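Local coordinates for dihydrodipicolinate synthase family protein (Sinorhizobium meliloti, PDB 4DNH) that is of unknown function but adopts a TIM-barrel fold and may be a distant relative of dihydrodipicolinate synthases, at residues 39-44 against 69-74; 81-86 against 189-194; 207-212 against 239-244; 254-257 against 262-265. All coordinates share one frame; numbering follows the deposited sequence.

Contact 1 (39-44 against 69-74); sequences AAAHVV and HRLWDL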
loop_
_atom_site.group_PDB
_atom_site.type_symbol
_atom_site.label_atom_id
_atom_site.label_comp_id
_atom_site.label_asym_id
_atom_site.label_seq_id
_atom_site.Cartn_x
_atom_site.Cartn_y
_atom_site.Cartn_z
ATOM N N ALA A 39 -5.879 -3.432 1.955
ATOM C CA ALA A 39 -5.311 -2.108 1.897
ATOM C C ALA A 39 -3.949 -2.101 2.612
ATOM O O ALA A 39 -3.809 -2.615 3.732
ATOM C CB ALA A 39 -6.268 -1.102 2.499
ATOM N N ALA A 40 -2.927 -1.560 1.950
ATOM C CA ALA A 40 -1.645 -1.335 2.611
ATOM C C ALA A 40 -1.804 -0.062 3.439
ATOM O O ALA A 40 -1.984 1.019 2.879
ATOM C CB ALA A 40 -0.530 -1.193 1.592
ATOM N N ALA A 41 -1.751 -0.184 4.763
ATOM C CA ALA A 41 -2.202 0.901 5.613
ATOM C C ALA A 41 -1.063 1.792 6.099
ATOM O O ALA A 41 0.040 1.316 6.397
ATOM C CB ALA A 41 -2.982 0.345 6.797
ATOM N N HIS A 42 -1.359 3.083 6.207
ATOM C CA HIS A 42 -0.378 4.097 6.588
ATOM C C HIS A 42 -0.203 4.137 8.086
ATOM O O HIS A 42 -0.966 3.502 8.828
ATOM C CB HIS A 42 -0.827 5.464 6.075
ATOM C CG HIS A 42 -2.028 6.012 6.798
ATOM N ND1 HIS A 42 -3.279 5.618 6.517
ATOM C CD2 HIS A 42 -2.131 6.943 7.830
ATOM C CE1 HIS A 42 -4.141 6.270 7.317
ATOM N NE2 HIS A 42 -3.436 7.075 8.122
ATOM N N VAL A 43 0.797 4.900 8.533
ATOM C CA VAL A 43 1.097 5.098 9.951
ATOM C C VAL A 43 0.807 6.526 10.407
ATOM O O VAL A 43 1.183 7.477 9.734
ATOM C CB VAL A 43 2.580 4.783 10.248
ATOM C CG1 VAL A 43 2.937 5.164 11.686
ATOM C CG2 VAL A 43 2.848 3.308 10.024
ATOM N N VAL A 44 0.151 6.675 11.554
ATOM C CA VAL A 44 -0.039 7.977 12.171
ATOM C C VAL A 44 1.133 8.326 13.099
ATOM O O VAL A 44 1.389 7.624 14.105
ATOM C CB VAL A 44 -1.356 8.053 12.959
ATOM C CG1 VAL A 44 -1.612 9.480 13.480
ATOM C CG2 VAL A 44 -2.494 7.585 12.069
ATOM N N HIS A 69 -8.806 -0.893 12.315
ATOM C CA HIS A 69 -10.194 -1.271 12.627
ATOM C C HIS A 69 -11.173 -0.731 11.626
ATOM O O HIS A 69 -12.140 -1.425 11.247
ATOM C CB HIS A 69 -10.599 -0.870 14.051
ATOM C CG HIS A 69 -9.933 -1.693 15.126
ATOM N ND1 HIS A 69 -10.344 -2.939 15.451
ATOM C CD2 HIS A 69 -8.845 -1.411 15.954
ATOM C CE1 HIS A 69 -9.567 -3.426 16.440
ATOM N NE2 HIS A 69 -8.647 -2.490 16.747
ATOM N N ARG A 70 -10.932 0.496 11.174
ATOM C CA ARG A 70 -11.715 1.094 10.091
ATOM C C ARG A 70 -11.668 0.210 8.846
ATOM O O ARG A 70 -12.703 -0.003 8.186
ATOM C CB ARG A 70 -11.192 2.497 9.755
ATOM C CG ARG A 70 -12.060 3.318 8.813
ATOM C CD ARG A 70 -11.367 4.642 8.517
ATOM N NE ARG A 70 -11.717 5.269 7.234
ATOM C CZ ARG A 70 -12.824 5.982 7.018
ATOM N NH1 ARG A 70 -13.726 6.143 7.999
ATOM N NH2 ARG A 70 -13.040 6.523 5.817
ATOM N N LEU A 71 -10.480 -0.317 8.534
ATOM C CA LEU A 71 -10.329 -1.165 7.342
ATOM C C LEU A 71 -11.038 -2.489 7.542
ATOM O O LEU A 71 -11.790 -2.926 6.682
ATOM C CB LEU A 71 -8.861 -1.385 6.931
ATOM C CG LEU A 71 -8.038 -0.203 6.416
ATOM C CD1 LEU A 71 -6.591 -0.636 6.186
ATOM C CD2 LEU A 71 -8.611 0.408 5.148
ATOM N N TRP A 72 -10.804 -3.129 8.680
ATOM C CA TRP A 72 -11.524 -4.367 8.986
ATOM C C TRP A 72 -13.013 -4.200 8.954
ATOM O O TRP A 72 -13.693 -5.078 8.432
ATOM C CB TRP A 72 -11.047 -4.982 10.279
ATOM C CG TRP A 72 -9.625 -5.470 10.186
ATOM C CD1 TRP A 72 -9.015 -6.105 9.106
ATOM C CD2 TRP A 72 -8.581 -5.392 11.221
ATOM N NE1 TRP A 72 -7.710 -6.414 9.393
ATOM C CE2 TRP A 72 -7.382 -6.015 10.640
ATOM C CE3 TRP A 72 -8.519 -4.887 12.525
ATOM C CZ2 TRP A 72 -6.189 -6.119 11.350
ATOM C CZ3 TRP A 72 -7.308 -4.993 13.227
ATOM C CH2 TRP A 72 -6.172 -5.594 12.648
ATOM N N ASP A 73 -13.513 -3.062 9.451
ATOM C CA ASP A 73 -14.967 -2.741 9.471
ATOM C C ASP A 73 -15.571 -2.734 8.084
ATOM O O ASP A 73 -16.719 -3.135 7.904
ATOM C CB ASP A 73 -15.239 -1.355 10.080
ATOM C CG ASP A 73 -15.107 -1.329 11.599
ATOM O OD1 ASP A 73 -15.008 -2.402 12.228
ATOM O OD2 ASP A 73 -15.095 -0.213 12.166
ATOM N N LEU A 74 -14.793 -2.252 7.115
ATOM C CA LEU A 74 -15.233 -2.160 5.731
ATOM C C LEU A 74 -15.014 -3.466 4.961
ATOM O O LEU A 74 -15.329 -3.552 3.765
ATOM C CB LEU A 74 -14.535 -0.996 5.022
ATOM C CG LEU A 74 -14.874 0.417 5.514
ATOM C CD1 LEU A 74 -13.846 1.405 4.996
ATOM C CD2 LEU A 74 -16.269 0.883 5.122
#

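Contact 2 (81-86 against 189-194); sequences SMDTAQ and HWLGEM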
loop_
_atom_site.group_PDB
_atom_site.type_symbol
_atom_site.label_atom_id
_atom_site.label_comp_id
_atom_site.label_asym_id
_atom_site.label_seq_id
_atom_site.Cartn_x
_atom_site.Cartn_y
_atom_site.Cartn_z
ATOM N N SER A 81 2.839 -2.830 7.836
ATOM C CA SER A 81 4.201 -2.390 7.816
ATOM C C SER A 81 4.733 -2.525 6.385
ATOM O O SER A 81 5.860 -2.943 6.153
ATOM C CB SER A 81 5.020 -3.186 8.837
ATOM O OG SER A 81 4.592 -2.902 10.157
HETATM N N MSE A 82 3.896 -2.146 5.434
HETATM C CA MSE A 82 4.261 -2.220 4.028
HETATM C C MSE A 82 4.816 -0.904 3.550
HETATM O O MSE A 82 5.036 0.032 4.336
HETATM C CB MSE A 82 3.012 -2.658 3.260
HETATM C CG MSE A 82 2.750 -4.147 3.501
HETATM SE SE MSE A 82 4.231 -5.163 2.681
HETATM C CE MSE A 82 3.697 -4.843 0.811
ATOM N N ASP A 83 5.048 -0.810 2.247
ATOM C CA ASP A 83 5.592 0.404 1.670
ATOM C C ASP A 83 4.751 1.618 2.052
ATOM O O ASP A 83 5.298 2.674 2.293
ATOM C CB ASP A 83 5.686 0.283 0.151
ATOM C CG ASP A 83 6.488 1.399 -0.461
ATOM O OD1 ASP A 83 7.735 1.321 -0.422
ATOM O OD2 ASP A 83 5.872 2.366 -0.965
ATOM N N THR A 84 3.429 1.469 2.118
ATOM C CA THR A 84 2.548 2.587 2.531
ATOM C C THR A 84 2.781 3.015 3.981
ATOM O O THR A 84 2.516 4.159 4.346
ATOM C CB THR A 84 1.048 2.270 2.329
ATOM O OG1 THR A 84 0.833 1.832 0.989
ATOM C CG2 THR A 84 0.193 3.496 2.559
ATOM N N ALA A 85 3.261 2.103 4.818
ATOM C CA ALA A 85 3.512 2.458 6.224
ATOM C C ALA A 85 4.917 3.012 6.335
ATOM O O ALA A 85 5.447 3.156 7.422
ATOM C CB ALA A 85 3.317 1.260 7.133
ATOM N N GLN A 86 5.506 3.295 5.169
ATOM C CA GLN A 86 6.788 4.000 5.029
ATOM C C GLN A 86 7.975 3.138 5.371
ATOM O O GLN A 86 9.050 3.662 5.676
ATOM C CB GLN A 86 6.812 5.338 5.786
ATOM C CG GLN A 86 6.006 6.420 5.083
ATOM C CD GLN A 86 5.676 7.607 5.970
ATOM O OE1 GLN A 86 4.583 7.689 6.541
ATOM N NE2 GLN A 86 6.617 8.536 6.090
ATOM N N HIS A 189 6.337 -10.015 -2.866
ATOM C CA HIS A 189 6.214 -8.651 -3.304
ATOM C C HIS A 189 7.338 -8.234 -4.226
ATOM O O HIS A 189 8.514 -8.238 -3.855
ATOM C CB HIS A 189 6.094 -7.749 -2.102
ATOM C CG HIS A 189 5.797 -6.320 -2.443
ATOM N ND1 HIS A 189 6.035 -5.315 -1.589
ATOM C CD2 HIS A 189 5.277 -5.744 -3.602
ATOM C CE1 HIS A 189 5.683 -4.154 -2.163
ATOM N NE2 HIS A 189 5.216 -4.420 -3.395
ATOM N N TRP A 190 6.956 -7.907 -5.459
ATOM C CA TRP A 190 7.838 -7.288 -6.434
ATOM C C TRP A 190 7.570 -5.802 -6.461
ATOM O O TRP A 190 6.624 -5.335 -7.095
ATOM C CB TRP A 190 7.608 -7.908 -7.798
ATOM C CG TRP A 190 8.618 -7.477 -8.822
ATOM C CD1 TRP A 190 9.644 -6.545 -8.667
ATOM C CD2 TRP A 190 8.701 -7.906 -10.220
ATOM N NE1 TRP A 190 10.340 -6.392 -9.831
ATOM C CE2 TRP A 190 9.827 -7.181 -10.804
ATOM C CE3 TRP A 190 7.989 -8.795 -11.011
ATOM C CZ2 TRP A 190 10.206 -7.355 -12.133
ATOM C CZ3 TRP A 190 8.378 -8.967 -12.346
ATOM C CH2 TRP A 190 9.458 -8.261 -12.891
ATOM N N LEU A 191 8.405 -5.055 -5.738
ATOM C CA LEU A 191 8.301 -3.608 -5.595
ATOM C C LEU A 191 9.198 -2.919 -6.633
ATOM O O LEU A 191 10.406 -3.141 -6.634
ATOM C CB LEU A 191 8.754 -3.229 -4.177
ATOM C CG LEU A 191 8.641 -1.818 -3.573
ATOM C CD1 LEU A 191 7.210 -1.297 -3.604
ATOM C CD2 LEU A 191 9.160 -1.831 -2.142
ATOM N N GLY A 192 8.616 -2.096 -7.504
ATOM C CA GLY A 192 9.386 -1.396 -8.553
ATOM C C GLY A 192 10.271 -0.244 -8.074
ATOM O O GLY A 192 10.104 0.259 -6.959
ATOM N N GLU A 193 11.214 0.166 -8.926
ATOM C CA GLU A 193 12.215 1.191 -8.580
ATOM C C GLU A 193 11.678 2.609 -8.373
ATOM O O GLU A 193 12.359 3.461 -7.788
ATOM C CB GLU A 193 13.411 1.212 -9.562
ATOM C CG GLU A 193 13.088 1.031 -11.037
ATOM C CD GLU A 193 13.119 -0.432 -11.459
ATOM O OE1 GLU A 193 12.033 -0.995 -11.722
ATOM O OE2 GLU A 193 14.224 -1.025 -11.511
HETATM N N MSE A 194 10.468 2.871 -8.845
HETATM C CA MSE A 194 9.864 4.191 -8.639
HETATM C C MSE A 194 9.423 4.319 -7.203
HETATM O O MSE A 194 9.351 5.430 -6.663
HETATM C CB MSE A 194 8.717 4.430 -9.608
HETATM C CG MSE A 194 8.751 3.319 -10.639
HETATM SE SE MSE A 194 7.515 1.897 -10.060
HETATM C CE MSE A 194 6.357 2.468 -11.546
#

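Contact 3 (207-212 against 239-244); sequences DHMAAM and EIVMRR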
loop_
_atom_site.group_PDB
_atom_site.type_symbol
_atom_site.label_atom_id
_atom_site.label_comp_id
_atom_site.label_asym_id
_atom_site.label_seq_id
_atom_site.Cartn_x
_atom_site.Cartn_y
_atom_site.Cartn_z
ATOM N N ASP A 207 15.894 -5.504 -17.231
ATOM C CA ASP A 207 14.706 -5.584 -18.076
ATOM C C ASP A 207 13.600 -6.330 -17.343
ATOM O O ASP A 207 13.767 -7.498 -16.979
ATOM C CB ASP A 207 15.048 -6.303 -19.388
ATOM C CG ASP A 207 13.865 -6.411 -20.337
ATOM O OD1 ASP A 207 12.709 -6.196 -19.918
ATOM O OD2 ASP A 207 14.091 -6.714 -21.527
ATOM N N HIS A 208 12.464 -5.664 -17.162
ATOM C CA HIS A 208 11.334 -6.233 -16.424
ATOM C C HIS A 208 10.741 -7.489 -17.025
ATOM O O HIS A 208 10.183 -8.315 -16.307
ATOM C CB HIS A 208 10.254 -5.176 -16.190
ATOM C CG HIS A 208 10.678 -4.077 -15.245
ATOM N ND1 HIS A 208 10.356 -2.785 -15.444
ATOM C CD2 HIS A 208 11.428 -4.116 -14.066
ATOM C CE1 HIS A 208 10.861 -2.033 -14.441
ATOM N NE2 HIS A 208 11.519 -2.850 -13.600
HETATM N N MSE A 209 10.867 -7.651 -18.338
HETATM C CA MSE A 209 10.315 -8.820 -19.040
HETATM C C MSE A 209 11.153 -10.047 -18.807
HETATM O O MSE A 209 10.652 -11.171 -18.860
HETATM C CB MSE A 209 10.216 -8.570 -20.551
HETATM C CG MSE A 209 9.072 -7.628 -20.944
HETATM SE SE MSE A 209 7.334 -8.126 -20.129
HETATM C CE MSE A 209 6.979 -9.775 -21.162
ATOM N N ALA A 210 12.437 -9.841 -18.554
ATOM C CA ALA A 210 13.359 -10.942 -18.330
ATOM C C ALA A 210 13.418 -11.287 -16.847
ATOM O O ALA A 210 13.536 -12.448 -16.482
ATOM C CB ALA A 210 14.739 -10.596 -18.876
ATOM N N ALA A 211 13.327 -10.269 -15.998
ATOM C CA ALA A 211 13.188 -10.459 -14.558
ATOM C C ALA A 211 11.908 -11.251 -14.212
ATOM O O ALA A 211 11.913 -12.089 -13.307
ATOM C CB ALA A 211 13.210 -9.115 -13.849
HETATM N N MSE A 212 10.830 -10.988 -14.951
HETATM C CA MSE A 212 9.584 -11.742 -14.837
HETATM C C MSE A 212 9.807 -13.232 -14.927
HETATM O O MSE A 212 9.264 -13.985 -14.119
HETATM C CB MSE A 212 8.658 -11.296 -15.957
HETATM C CG MSE A 212 7.226 -11.199 -15.455
HETATM SE SE MSE A 212 5.935 -11.120 -16.947
HETATM C CE MSE A 212 6.503 -12.701 -17.982
ATOM N N GLU A 239 1.441 -6.833 -15.867
ATOM C CA GLU A 239 0.610 -7.590 -14.939
ATOM C C GLU A 239 -0.289 -8.609 -15.669
ATOM O O GLU A 239 -0.384 -9.779 -15.266
ATOM C CB GLU A 239 -0.234 -6.646 -14.065
ATOM C CG GLU A 239 -0.929 -7.347 -12.913
ATOM C CD GLU A 239 -1.724 -6.426 -11.987
ATOM O OE1 GLU A 239 -1.332 -5.252 -11.794
ATOM O OE2 GLU A 239 -2.744 -6.892 -11.427
ATOM N N ILE A 240 -0.946 -8.152 -16.733
ATOM C CA ILE A 240 -1.873 -8.978 -17.496
ATOM C C ILE A 240 -1.128 -10.170 -18.071
ATOM O O ILE A 240 -1.605 -11.305 -17.977
ATOM C CB ILE A 240 -2.603 -8.164 -18.590
ATOM C CG1 ILE A 240 -3.579 -7.171 -17.920
ATOM C CG2 ILE A 240 -3.330 -9.085 -19.558
ATOM C CD1 ILE A 240 -4.254 -6.181 -18.847
ATOM N N VAL A 241 0.063 -9.912 -18.614
ATOM C CA VAL A 241 0.901 -10.977 -19.168
ATOM C C VAL A 241 1.352 -11.956 -18.088
ATOM O O VAL A 241 1.546 -13.142 -18.359
ATOM C CB VAL A 241 2.109 -10.424 -19.973
ATOM C CG1 VAL A 241 3.099 -11.527 -20.341
ATOM C CG2 VAL A 241 1.632 -9.707 -21.233
HETATM N N MSE A 242 1.482 -11.479 -16.860
HETATM C CA MSE A 242 2.010 -12.326 -15.802
HETATM C C MSE A 242 0.951 -13.144 -15.138
HETATM O O MSE A 242 1.180 -14.313 -14.821
HETATM C CB MSE A 242 2.750 -11.497 -14.777
HETATM C CG MSE A 242 3.757 -12.418 -14.113
HETATM SE SE MSE A 242 4.522 -11.411 -12.622
HETATM C CE MSE A 242 5.980 -12.672 -12.212
ATOM N N ARG A 243 -0.222 -12.554 -14.934
ATOM C CA ARG A 243 -1.319 -13.262 -14.276
ATOM C C ARG A 243 -1.882 -14.443 -15.088
ATOM O O ARG A 243 -2.604 -15.284 -14.549
ATOM C CB ARG A 243 -2.425 -12.290 -13.863
ATOM C CG ARG A 243 -3.198 -11.669 -15.008
ATOM C CD ARG A 243 -4.320 -10.811 -14.464
ATOM N NE ARG A 243 -5.075 -10.210 -15.551
ATOM C CZ ARG A 243 -5.960 -9.223 -15.420
ATOM N NH1 ARG A 243 -6.226 -8.697 -14.232
ATOM N NH2 ARG A 243 -6.578 -8.752 -16.499
ATOM N N ARG A 244 -1.537 -14.499 -16.373
ATOM C CA ARG A 244 -1.964 -15.581 -17.275
ATOM C C ARG A 244 -1.003 -16.775 -17.244
ATOM O O ARG A 244 -1.388 -17.900 -17.582
ATOM C CB ARG A 244 -2.144 -15.054 -18.705
ATOM C CG ARG A 244 -3.311 -14.079 -18.852
ATOM C CD ARG A 244 -3.261 -13.278 -20.158
ATOM N NE ARG A 244 -4.414 -12.378 -20.269
ATOM C CZ ARG A 244 -4.808 -11.762 -21.380
ATOM N NH1 ARG A 244 -4.161 -11.934 -22.527
ATOM N NH2 ARG A 244 -5.872 -10.975 -21.345
#

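Contact 4 (254-257 against 262-265); sequences TGDD and ELIA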
loop_
_atom_site.group_PDB
_atom_site.type_symbol
_atom_site.label_atom_id
_atom_site.label_comp_id
_atom_site.label_asym_id
_atom_site.label_seq_id
_atom_site.Cartn_x
_atom_site.Cartn_y
_atom_site.Cartn_z
ATOM N N THR A 254 -2.968 -7.147 -7.332
ATOM C CA THR A 254 -2.566 -5.924 -8.009
ATOM C C THR A 254 -1.962 -4.886 -7.044
ATOM O O THR A 254 -2.428 -4.710 -5.926
ATOM C CB THR A 254 -3.657 -5.332 -8.937
ATOM O OG1 THR A 254 -3.026 -4.411 -9.833
ATOM C CG2 THR A 254 -4.763 -4.609 -8.179
ATOM N N GLY A 255 -0.887 -4.249 -7.483
ATOM C CA GLY A 255 -0.185 -3.266 -6.686
ATOM C C GLY A 255 -0.190 -2.011 -7.503
ATOM O O GLY A 255 0.397 -1.007 -7.125
ATOM N N ASP A 256 -0.893 -2.094 -8.625
ATOM C CA ASP A 256 -0.970 -1.035 -9.610
ATOM C C ASP A 256 -2.051 -0.031 -9.219
ATOM O O ASP A 256 -3.230 -0.209 -9.546
ATOM C CB ASP A 256 -1.257 -1.659 -10.980
ATOM C CG ASP A 256 -1.018 -0.711 -12.131
ATOM O OD1 ASP A 256 -1.374 0.475 -12.003
ATOM O OD2 ASP A 256 -0.496 -1.166 -13.181
ATOM N N ASP A 257 -1.639 1.030 -8.529
ATOM C CA ASP A 257 -2.562 2.102 -8.130
ATOM C C ASP A 257 -2.990 3.033 -9.279
ATOM O O ASP A 257 -3.787 3.952 -9.068
ATOM C CB ASP A 257 -1.961 2.925 -6.980
ATOM C CG ASP A 257 -1.597 2.070 -5.754
ATOM O OD1 ASP A 257 -2.494 1.771 -4.932
ATOM O OD2 ASP A 257 -0.403 1.723 -5.601
ATOM N N GLU A 262 -9.540 -1.545 -13.738
ATOM C CA GLU A 262 -9.450 -2.387 -14.930
ATOM C C GLU A 262 -8.953 -3.791 -14.606
ATOM O O GLU A 262 -9.495 -4.781 -15.120
ATOM C CB GLU A 262 -8.539 -1.750 -15.994
ATOM C CG GLU A 262 -8.473 -2.545 -17.295
ATOM C CD GLU A 262 -7.369 -2.098 -18.251
ATOM O OE1 GLU A 262 -7.001 -0.901 -18.235
ATOM O OE2 GLU A 262 -6.876 -2.950 -19.042
ATOM N N LEU A 263 -7.922 -3.868 -13.768
ATOM C CA LEU A 263 -7.287 -5.142 -13.433
ATOM C C LEU A 263 -8.118 -6.008 -12.491
ATOM O O LEU A 263 -8.215 -7.225 -12.703
ATOM C CB LEU A 263 -5.885 -4.913 -12.864
ATOM C CG LEU A 263 -4.896 -4.154 -13.760
ATOM C CD1 LEU A 263 -3.734 -3.613 -12.943
ATOM C CD2 LEU A 263 -4.402 -5.054 -14.873
ATOM N N ILE A 264 -8.720 -5.388 -11.464
ATOM C CA ILE A 264 -9.581 -6.103 -10.506
ATOM C C ILE A 264 -10.806 -6.725 -11.205
ATOM O O ILE A 264 -11.094 -7.904 -11.011
ATOM C CB ILE A 264 -9.949 -5.225 -9.292
ATOM C CG1 ILE A 264 -8.678 -4.865 -8.508
ATOM C CG2 ILE A 264 -10.897 -5.945 -8.348
ATOM C CD1 ILE A 264 -8.845 -3.776 -7.460
ATOM N N ALA A 265 -11.487 -5.944 -12.046
ATOM C CA ALA A 265 -12.596 -6.450 -12.871
ATOM C C ALA A 265 -12.123 -7.548 -13.832
ATOM O O ALA A 265 -12.837 -8.511 -14.085
ATOM C CB ALA A 265 -13.263 -5.316 -13.642
#

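Contact 1 (39-44 against 69-74)
Leu71 pushes its branched end against the methyl groups of Ala39 and Ala41, joining the end of a TIM-barrel strand, and the first residue beyond it, to the helix that runs back along its outside. Strand 37-40, helix 61-73 and strand 77-80 form one beta-alpha-beta unit, and this contact joins its first strand to its helix. Ala39 and Ala41, two residues apart, both direct their CB toward the helix, while Ala40 between them turns away. Leu71 answers from the helix with CG anti to its carbonyl carbon (chi1 -67°) and beside the backbone N, which carries the isobutyl group out toward the two alanines. The meeting is methyl against methyl, with no hydrogen bond across it. With small side chains on the strand side, the CA atoms of Ala39 and Leu71 are 7.5 Å apart. All three residues are buried. Leu71 also touches Ala283 of helix 283-294, and Ala41 touches Phe67 and Arg68 of helix 61-73. Ala39 is also tied by backbone bonds to Gly77 and Ala79 of the segment that forms the neighbouring strand. The two leucine branches divide the work unequally: CD1 sits 3.7 Å from Ala39 CB and 3.8 Å from Ala41 CB, whereas CD2 meets Ala39 alone, at 3.8 Å from its CB.

Contact 2 (81-86 against 189-194)
At the C-terminal mouth of the TIM barrel, the loop after strand 77-80 faces the end of strand 186-191 across the barrel interior. The meeting is made by two pairs: Met82 with His189, and Asp83 with Leu191. Met82, a selenomethionine, approaches from the opposite direction to the imidazole and touches it with its terminal methyl, CE lying 3.4 Å from His189 ND1 and 3.6 Å from His189 CE1. Bends at chi2 (-66°) and chi3 (-72°) fold the Met82 chain so that CE, rather than the selenium, leads. SE stands 5.5 Å from the centroid of the His189 ring, in an oblique selenium-aromatic approach. One face of that same ring is covered from within its own strand by Leu191 CB, 3.7 Å above the plane and shifted toward the rim. Lys230 of strand 226-232 touches both Met82 and His189. In the second pair, the Asp83 carboxylate lies against the leucine branches, with OD1 3.9 Å from Leu191 CD2, an apolar neighbour for a polar atom; its other oxygen, OD2, is hydrogen-bonded to Tyr323 OH. No hydrogen bond crosses between the two segments. A bound glycerol, probably from the crystallisation liquor, lies close to the Leu191 side chain and may mark a pocket. Strand ends and loops at this rim are where TIM-barrel enzymes carry their active sites.

Contact 3 (207-212 against 239-244)
The helical segments 208-212 and 239-243, parts of helices 208-221 and 236-243, run side by side in nearly the same direction, their axes 11.6 Å apart at closest approach and inclined by 17°. Long side chains span this spacing, and the nearest CA atoms are those of Met212 and Met242, at 7.7 Å. These two selenomethionines carry the contact by sliding past each other in opposite directions. Met242 is extended beyond CG and lies alongside its partner: its CE reaches Met212 CG at 3.8 Å, and Met212 SE in turn rests 3.8 Å from Met242 CG. Met212 instead bends at its last torsion (chi3 52°), which turns its methyl off toward Val241, where CE comes within 4.3 Å of CG1. A second methyl reaches the same valine at the exposed edge, Met209 CE being 4.3 Å from Val241 CG1. The contact thus grades from the buried Met212-Met242 pair to a solvent-facing valine touched by two methyls. Just before the first helix, Asp207 is its N-cap: OD1 accepts from Met209 N at 2.8 Å with an N-H...O angle of 158°, the donor standing above the carboxylate plane. Beneath the pair lies the barrel wall: Met212 packs on Trp190 of strand 186-191, and Met242 on Ile229 and Ile231 of strand 226-232 and on Met252 of strand 251-254, so the two outer helices close over three consecutive strands.

Contact 4 (254-257 against 262-265)
The carboxylate of Asp256 is the flat group that Leu263 meets: CD1 stands to one side of its plane, displaced toward the CB-OD2 flank, 4.1 Å from CG and equally far from OD2. Its OD1 accepts from Phe258 N, an Asx-turn bond inside the loop. Within Asp256, the atom nearest Leu263 CD1 is CB, at 3.7 Å. This loop links strand 251-254, the seventh of the TIM barrel, to helix 260-265, so the contact packs the start of a beta-alpha connection against the helix it leads into. Thr254, at the strand end, crosses Leu263 at about a right angle and sets OG1 3.3 Å from Leu263 CD1. With OG1 anti to the backbone N (chi1 -162°), the hydroxyl faces that leucine and also takes a weak ST-turn bond from Asp256 N, while its stronger partner is Glu239 OE1. The other branch serves the apolar side, Thr254 CG2 lying 3.9 Å from Ile264 CG1, again crosswise. Around the bend, Gly255 O and Asp257 OD2 are hydrogen-bonded to a glycerol, probably from the crystallisation liquor.

Overall arrangement
Contacts 1, 2 and 4 are buried, whereas contact 3 reaches the surface on the opposite side of the chain's centre from contact 1. Contact 1 joins a strand to its helix and contact 3 joins two outer helices; both are wholly apolar, alanines and leucine in one, selenomethionines and valine in the other. Contacts 2 and 4, at the strand ends, set carboxylates and a hydroxyl or imidazole beside aliphatic groups. Contact 1 touches contact 2 where Ala40 and Ala41 meet Thr84 and Ala85. Between contacts 2 and 3, Glu193 makes a probable hydrogen bond to His208, on which Trp190 packs; between contacts 3 and 4, Glu239 and Arg243 make probable hydrogen bonds to Thr254 OG1 and Leu263 O.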